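Local structure of trans-isoprenyl diphosphate synthase (Caulobacter crescentus, 3OYR) at residues 32-37 with 76-81; 43-48 with 141-146; 119-122 with 128-131. The protein probably supplies octaprenyl diphosphate for the side chains of isoprenoid quinones, extending farnesyl diphosphate with five isopentenyl units in a metal-dependent reaction. All blocks are in the same frame, centred on the assembly; numbering follows the deposited sequence.

Contact 1. Residues 32-37 with 76-81; sequences EADMAG and AARLAG
At the edge of the Arg78 guanidinium, close to its plane, lies the carboxylate of Asp34, and the two flat groups are nearly coplanar. The result is a side-on, two-pronged salt bridge that ties helix 25-45 to the C-terminal end of helix 68-79 in the all-helical isoprenoid synthase fold. Each carboxylate oxygen takes one nitrogen: NH2 of Arg78 reaches OD1 of Asp34 at 3.1 Å, and NE of Arg78 reaches OD2 of Asp34, also at 3.1 Å. Both bonds are almost straight. Pairing the groups this way fixes the rotation of both ends.

The backbones stay well apart, Asp34 CA lying 9.8 Å from Arg78 CA, so a short acid alone could not span the gap. The long arginine makes up the distance, its chain bending at chi2 (-61°) before running out toward the acid, which comes from the opposite direction. Asp34 is buried, and its OD1 has a second partner, NE2 of Gln88. Phe87 packs on both side chains and Trp329 on Arg78, placing the ion pair among aromatic groups. At the bridge itself, OD1 of Asp34 receives NH2 through its syn lone pair, whereas NE approaches OD2 on the syn side but 24° out of the carboxylate plane.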
loop_
_atom_site.group_PDB
_atom_site.type_symbol
_atom_site.label_atom_id
_atom_site.label_comp_id
_atom_site.label_asym_id
_atom_site.label_seq_id
_atom_site.Cartn_x
_atom_site.Cartn_y
_atom_site.Cartn_z
ATOM N N GLU B 32 11.773 -25.813 4.216
ATOM C CA GLU B 32 13.128 -25.380 3.887
ATOM C C GLU B 32 13.380 -25.222 2.394
ATOM O O GLU B 32 13.789 -24.149 1.960
ATOM C CB GLU B 32 14.147 -26.349 4.511
ATOM C CG GLU B 32 15.605 -25.914 4.383
ATOM C CD GLU B 32 16.560 -26.789 5.204
ATOM O OE1 GLU B 32 16.228 -27.967 5.485
ATOM O OE2 GLU B 32 17.647 -26.289 5.576
ATOM N N ALA B 33 13.104 -26.269 1.613
ATOM C CA ALA B 33 13.382 -26.246 0.186
ATOM C C ALA B 33 12.493 -25.238 -0.569
ATOM O O ALA B 33 12.900 -24.685 -1.588
ATOM C CB ALA B 33 13.260 -27.665 -0.425
ATOM N N ASP B 34 11.280 -25.012 -0.082
ATOM C CA ASP B 34 10.416 -24.015 -0.695
ATOM C C ASP B 34 10.766 -22.600 -0.261
ATOM O O ASP B 34 10.675 -21.666 -1.052
ATOM C CB ASP B 34 8.955 -24.324 -0.385
ATOM C CG ASP B 34 8.457 -25.532 -1.155
ATOM O OD1 ASP B 34 8.634 -25.579 -2.393
ATOM O OD2 ASP B 34 7.890 -26.439 -0.522
ATOM N N MET B 35 11.159 -22.445 0.998
ATOM C CA MET B 35 11.515 -21.130 1.509
ATOM C C MET B 35 12.800 -20.550 0.943
ATOM O O MET B 35 12.999 -19.332 0.963
ATOM C CB MET B 35 11.575 -21.136 3.026
ATOM C CG MET B 35 10.171 -21.134 3.698
ATOM S SD MET B 35 9.007 -19.823 3.247
ATOM C CE MET B 35 9.747 -18.415 4.072
ATOM N N ALA B 36 13.697 -21.407 0.479
ATOM C CA ALA B 36 14.880 -20.918 -0.206
ATOM C C ALA B 36 14.442 -20.243 -1.501
ATOM O O ALA B 36 14.946 -19.187 -1.818
ATOM C CB ALA B 36 15.914 -22.044 -0.450
ATOM N N GLY B 37 13.479 -20.828 -2.214
ATOM C CA GLY B 37 12.881 -20.169 -3.372
ATOM C C GLY B 37 12.173 -18.851 -3.058
ATOM O O GLY B 37 12.284 -17.877 -3.817
ATOM N N ALA B 76 0.157 -24.736 3.107
ATOM C CA ALA B 76 -1.168 -24.926 2.531
ATOM C C ALA B 76 -1.078 -25.508 1.141
ATOM O O ALA B 76 -1.883 -26.364 0.780
ATOM C CB ALA B 76 -1.935 -23.618 2.487
ATOM N N ALA B 77 -0.101 -25.042 0.363
ATOM C CA ALA B 77 0.081 -25.545 -1.002
ATOM C C ALA B 77 0.482 -27.028 -1.040
ATOM O O ALA B 77 -0.060 -27.820 -1.836
ATOM C CB ALA B 77 1.091 -24.676 -1.763
ATOM N N ARG B 78 1.426 -27.400 -0.181
ATOM C CA ARG B 78 1.869 -28.796 -0.074
ATOM C C ARG B 78 0.815 -29.724 0.541
ATOM O O ARG B 78 0.669 -30.867 0.098
ATOM C CB ARG B 78 3.173 -28.884 0.724
ATOM C CG ARG B 78 4.387 -28.200 0.056
ATOM C CD ARG B 78 4.706 -28.833 -1.286
ATOM N NE ARG B 78 5.818 -28.194 -1.998
ATOM C CZ ARG B 78 6.095 -28.404 -3.286
ATOM N NH1 ARG B 78 5.343 -29.227 -4.000
ATOM N NH2 ARG B 78 7.117 -27.790 -3.868
ATOM N N LEU B 79 0.082 -29.236 1.545
ATOM C CA LEU B 79 -1.027 -30.007 2.138
ATOM C C LEU B 79 -2.114 -30.241 1.097
ATOM O O LEU B 79 -2.620 -31.360 0.970
ATOM C CB LEU B 79 -1.598 -29.332 3.399
ATOM C CG LEU B 79 -2.576 -30.111 4.308
ATOM C CD1 LEU B 79 -2.054 -31.503 4.692
ATOM C CD2 LEU B 79 -2.929 -29.319 5.571
ATOM N N ALA B 80 -2.430 -29.204 0.315
ATOM C CA ALA B 80 -3.382 -29.353 -0.785
ATOM C C ALA B 80 -2.833 -30.142 -1.987
ATOM O O ALA B 80 -3.575 -30.454 -2.911
ATOM C CB ALA B 80 -3.939 -27.998 -1.219
ATOM N N GLY B 81 -1.544 -30.479 -1.965
ATOM C CA GLY B 81 -0.938 -31.321 -2.996
ATOM C C GLY B 81 -0.654 -30.585 -4.294
ATOM O O GLY B 81 -1.123 -30.995 -5.350
#

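Contact 2. Residues 43-48 with 141-146; sequences TDRMQS and FELMVE
Arg45 sets its CG beside its own backbone N, anti to the carbonyl carbon (chi1 -59°), and then bends at chi2, carrying the guanidinium across to helix 126-147. Glu146 starts in the same way (chi1 -75°) but runs extended beyond CG, so that its carboxylate comes to the arginine from the opposite direction. The meeting is end-on and uses both terminal nitrogens. NH1 of Arg45 lies 2.6 Å from OE1 of Glu146, a short bond, while NH2 of Arg45 lies 2.9 Å from OE2 of Glu146. The planes are nearly coplanar, and OE2 is approached through its syn lone pair.

The remaining nitrogen turns back to its own segment: NE of Arg45 bonds to OD1 of Asp44 at 3.0 Å, on the anti side of that carboxylate and with a bent angle of 142°. Arginine suits the position because its three nitrogens can serve two acids at once. Lys89 gives Glu146 OE2 a second cationic partner, extending the network and probably helping to keep this exposed glutamate ionised.

Leucine supplies the apolar side of the contact. CD2 of Leu143 sits over one face of the guanidinium, offset toward its rim and 3.5 Å from NH1 of Arg45, while CD1 of Leu143 lies 4.1 Å from CG of Arg45. Phe96 of helix 87-109 touches both side chains. On helix 126-147, Phe141 meets Phe141 of the second subunit, and Glu142 forms a salt bridge with Arg161 of that subunit. The whole is a salt-bridge network of Asp44, Arg45 and Glu146, joining the end of helix 25-45 to a helix at the dimer interface of the isoprenoid synthase fold.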
loop_
_atom_site.group_PDB
_atom_site.type_symbol
_atom_site.label_atom_id
_atom_site.label_comp_id
_atom_site.label_asym_id
_atom_site.label_seq_id
_atom_site.Cartn_x
_atom_site.Cartn_y
_atom_site.Cartn_z
ATOM N N THR B 43 14.618 -11.246 -1.911
ATOM C CA THR B 43 15.827 -10.483 -2.170
ATOM C C THR B 43 15.827 -9.868 -3.568
ATOM O O THR B 43 16.254 -8.736 -3.760
ATOM C CB THR B 43 17.061 -11.371 -1.956
ATOM O OG1 THR B 43 16.911 -12.053 -0.710
ATOM C CG2 THR B 43 18.354 -10.551 -1.956
ATOM N N ASP B 44 15.326 -10.618 -4.539
ATOM C CA ASP B 44 15.250 -10.152 -5.916
ATOM C C ASP B 44 14.308 -8.963 -6.129
ATOM O O ASP B 44 14.637 -8.025 -6.870
ATOM C CB ASP B 44 14.816 -11.315 -6.843
ATOM C CG ASP B 44 14.809 -10.922 -8.325
ATOM O OD1 ASP B 44 13.764 -11.086 -8.986
ATOM O OD2 ASP B 44 15.853 -10.489 -8.840
ATOM N N ARG B 45 13.125 -9.014 -5.517
ATOM C CA ARG B 45 12.095 -8.011 -5.811
ATOM C C ARG B 45 12.227 -6.793 -4.925
ATOM O O ARG B 45 11.579 -5.772 -5.164
ATOM C CB ARG B 45 10.676 -8.597 -5.718
ATOM C CG ARG B 45 10.410 -9.765 -6.656
ATOM C CD ARG B 45 10.807 -9.464 -8.104
ATOM N NE ARG B 45 10.837 -10.701 -8.895
ATOM C CZ ARG B 45 9.827 -11.138 -9.635
ATOM N NH1 ARG B 45 8.705 -10.432 -9.707
ATOM N NH2 ARG B 45 9.940 -12.282 -10.310
ATOM N N MET B 46 13.074 -6.885 -3.909
ATOM C CA MET B 46 13.337 -5.694 -3.113
ATOM C C MET B 46 14.349 -4.766 -3.791
ATOM O O MET B 46 14.628 -3.683 -3.285
ATOM C CB MET B 46 13.713 -6.035 -1.667
ATOM C CG MET B 46 15.032 -6.744 -1.454
ATOM S SD MET B 46 15.466 -6.712 0.301
ATOM C CE MET B 46 15.135 -8.339 0.869
ATOM N N GLN B 47 14.881 -5.185 -4.941
ATOM C CA GLN B 47 15.861 -4.390 -5.693
ATOM C C GLN B 47 15.213 -3.260 -6.511
ATOM O O GLN B 47 14.133 -3.420 -7.084
ATOM C CB GLN B 47 16.706 -5.287 -6.610
ATOM C CG GLN B 47 17.423 -6.461 -5.905
ATOM C CD GLN B 47 18.304 -6.037 -4.721
ATOM O OE1 GLN B 47 19.085 -5.093 -4.820
ATOM N NE2 GLN B 47 18.182 -6.753 -3.596
ATOM N N SER B 48 15.887 -2.116 -6.543
ATOM C CA SER B 48 15.465 -0.962 -7.346
ATOM C C SER B 48 16.679 -0.087 -7.627
ATOM O O SER B 48 17.614 -0.050 -6.811
ATOM C CB SER B 48 14.436 -0.130 -6.588
ATOM O OG SER B 48 13.981 0.936 -7.387
ATOM N N PHE B 141 1.940 -7.399 -5.784
ATOM C CA PHE B 141 0.956 -7.636 -6.875
ATOM C C PHE B 141 1.528 -7.989 -8.219
ATOM O O PHE B 141 0.962 -8.834 -8.949
ATOM C CB PHE B 141 -0.039 -6.481 -6.980
ATOM C CG PHE B 141 -1.102 -6.553 -5.938
ATOM C CD1 PHE B 141 -0.838 -6.142 -4.639
ATOM C CD2 PHE B 141 -2.350 -7.081 -6.239
ATOM C CE1 PHE B 141 -1.803 -6.238 -3.653
ATOM C CE2 PHE B 141 -3.341 -7.170 -5.254
ATOM C CZ PHE B 141 -3.058 -6.746 -3.957
ATOM N N GLU B 142 2.670 -7.392 -8.532
ATOM C CA GLU B 142 3.462 -7.821 -9.670
ATOM C C GLU B 142 3.785 -9.317 -9.597
ATOM O O GLU B 142 3.620 -10.033 -10.589
ATOM C CB GLU B 142 4.742 -6.988 -9.772
ATOM C CG GLU B 142 4.514 -5.618 -10.383
ATOM C CD GLU B 142 5.812 -4.991 -10.881
ATOM O OE1 GLU B 142 5.969 -4.808 -12.114
ATOM O OE2 GLU B 142 6.681 -4.697 -10.043
ATOM N N LEU B 143 4.206 -9.791 -8.422
ATOM C CA LEU B 143 4.498 -11.216 -8.211
ATOM C C LEU B 143 3.285 -12.102 -8.440
ATOM O O LEU B 143 3.337 -13.142 -9.117
ATOM C CB LEU B 143 5.012 -11.439 -6.777
ATOM C CG LEU B 143 6.507 -11.258 -6.627
ATOM C CD1 LEU B 143 6.850 -11.066 -5.158
ATOM C CD2 LEU B 143 7.227 -12.480 -7.257
ATOM N N MET B 144 2.172 -11.677 -7.874
ATOM C CA MET B 144 0.930 -12.413 -8.022
ATOM C C MET B 144 0.466 -12.495 -9.442
ATOM O O MET B 144 0.033 -13.551 -9.872
ATOM C CB MET B 144 -0.128 -11.810 -7.143
ATOM C CG MET B 144 0.216 -12.097 -5.717
ATOM S SD MET B 144 -1.126 -11.836 -4.609
ATOM C CE MET B 144 -1.278 -10.054 -4.686
ATOM N N VAL B 145 0.604 -11.393 -10.175
ATOM C CA VAL B 145 0.319 -11.370 -11.607
ATOM C C VAL B 145 1.089 -12.462 -12.365
ATOM O O VAL B 145 0.519 -13.166 -13.222
ATOM C CB VAL B 145 0.595 -9.959 -12.210
ATOM C CG1 VAL B 145 0.643 -10.028 -13.702
ATOM C CG2 VAL B 145 -0.488 -8.938 -11.760
ATOM N N GLU B 146 2.375 -12.621 -12.033
ATOM C CA GLU B 146 3.217 -13.651 -12.662
ATOM C C GLU B 146 2.692 -15.077 -12.513
ATOM O O GLU B 146 2.896 -15.905 -13.404
ATOM C CB GLU B 146 4.643 -13.597 -12.128
ATOM C CG GLU B 146 5.486 -12.442 -12.644
ATOM C CD GLU B 146 6.781 -12.253 -11.857
ATOM O OE1 GLU B 146 7.148 -11.089 -11.620
ATOM O OE2 GLU B 146 7.428 -13.258 -11.480
#

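Contact 3. Residues 119-122 with 128-131; sequences AAHL and QSVL
Starting at its CB, Ser129 reaches from helix 126-147 toward the turn 120-122, with that carbon 3.8 Å from CB of His121. One bond further on, OG at the tip settles between two residues of the turn, 3.7 Å from CB of Ala120 and 3.4 Å from CB of His121. The backbone N of His121 is nearer still, 3.2 Å from OG of Ser129, but the angle is too poor for a hydrogen bond, and the approach is one of packing. A small serine facing Ala120 suits this place, since the CA atoms of His121 and Ser129 are just 5.3 Å apart.

The turn follows a short antiparallel hairpin and leads into helix 126-147, part of the helical bundle of the isoprenoid synthase fold. Its inner side rests on helix 87-109, where Leu103 touches Ala120 and Ser129, and Val107 touches Ser129 and His121. That helix also carries Asp105 and Asp109, which bind a calcium ion, and the side chain of His121 is about 8 Å from that of Asp109. With CG placed between its backbone N and carbonyl carbon (chi1 65°), the imidazole leads away from Ser129, and its NE2 hydrogen-bonds to the backbone O of Ser111.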
loop_
_atom_site.group_PDB
_atom_site.type_symbol
_atom_site.label_atom_id
_atom_site.label_comp_id
_atom_site.label_asym_id
_atom_site.label_seq_id
_atom_site.Cartn_x
_atom_site.Cartn_y
_atom_site.Cartn_z
ATOM N N ALA B 119 13.110 1.441 14.243
ATOM C CA ALA B 119 12.093 1.464 13.197
ATOM C C ALA B 119 12.563 2.349 12.037
ATOM O O ALA B 119 13.023 3.475 12.260
ATOM C CB ALA B 119 10.783 1.967 13.751
ATOM N N ALA B 120 12.442 1.825 10.814
ATOM C CA ALA B 120 12.944 2.464 9.585
ATOM C C ALA B 120 12.641 3.952 9.439
ATOM O O ALA B 120 13.486 4.715 8.955
ATOM C CB ALA B 120 12.433 1.716 8.368
ATOM N N HIS B 121 11.450 4.369 9.874
ATOM C CA HIS B 121 11.034 5.769 9.767
ATOM C C HIS B 121 11.812 6.741 10.658
ATOM O O HIS B 121 11.735 7.951 10.462
ATOM C CB HIS B 121 9.536 5.921 10.009
ATOM C CG HIS B 121 9.097 5.571 11.400
ATOM N ND1 HIS B 121 8.980 6.512 12.405
ATOM C CD2 HIS B 121 8.721 4.390 11.949
ATOM C CE1 HIS B 121 8.562 5.921 13.510
ATOM N NE2 HIS B 121 8.398 4.634 13.261
ATOM N N LEU B 122 12.553 6.214 11.630
ATOM C CA LEU B 122 13.427 7.050 12.452
ATOM C C LEU B 122 14.784 7.307 11.783
ATOM O O LEU B 122 15.499 8.236 12.161
ATOM C CB LEU B 122 13.598 6.452 13.859
ATOM C CG LEU B 122 12.379 6.516 14.798
ATOM C CD1 LEU B 122 12.619 5.720 16.086
ATOM C CD2 LEU B 122 11.987 7.952 15.130
ATOM N N GLN B 128 9.362 8.362 3.572
ATOM C CA GLN B 128 10.069 7.289 2.881
ATOM C C GLN B 128 9.626 5.891 3.314
ATOM O O GLN B 128 9.492 5.010 2.465
ATOM C CB GLN B 128 11.603 7.440 2.955
ATOM C CG GLN B 128 12.208 8.637 2.159
ATOM C CD GLN B 128 12.106 8.527 0.623
ATOM O OE1 GLN B 128 11.244 7.836 0.084
ATOM N NE2 GLN B 128 12.994 9.235 -0.079
ATOM N N SER B 129 9.376 5.706 4.610
ATOM C CA SER B 129 8.761 4.474 5.124
ATOM C C SER B 129 7.431 4.150 4.464
ATOM O O SER B 129 7.206 3.021 3.993
ATOM C CB SER B 129 8.548 4.563 6.635
ATOM O OG SER B 129 9.574 3.882 7.313
ATOM N N VAL B 130 6.567 5.148 4.403
ATOM C CA VAL B 130 5.284 5.007 3.712
ATOM C C VAL B 130 5.471 4.630 2.248
ATOM O O VAL B 130 4.894 3.644 1.793
ATOM C CB VAL B 130 4.419 6.269 3.895
ATOM C CG1 VAL B 130 3.262 6.338 2.885
ATOM C CG2 VAL B 130 3.895 6.281 5.310
ATOM N N LEU B 131 6.317 5.378 1.544
ATOM C CA LEU B 131 6.569 5.157 0.107
ATOM C C LEU B 131 7.216 3.811 -0.247
ATOM O O LEU B 131 6.843 3.187 -1.257
ATOM C CB LEU B 131 7.345 6.332 -0.504
ATOM C CG LEU B 131 6.708 7.735 -0.468
ATOM C CD1 LEU B 131 7.663 8.783 -1.042
ATOM C CD2 LEU B 131 5.360 7.784 -1.183
#

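Contacts 1 and 2 both anchor helix 25-45, one partway along it and the other at its C-terminal end, against different partner helices; their centres are 19 Å apart. Both are partly buried and rely on arginine-carboxylate pairs, but the acid is buried in contact 1 and exposed in contact 2, and the grip changes from side-on to end-on. Contact 3 is wholly buried and works through close packing of a serine against an alanine and the backbone and CB of a histidine, without ion pairing. It shares helix 126-147 with contact 2, and both reach the second subunit, which leaves contact 1 untouched. Contact 3 alone lies near the metal site; the other two are remote from it.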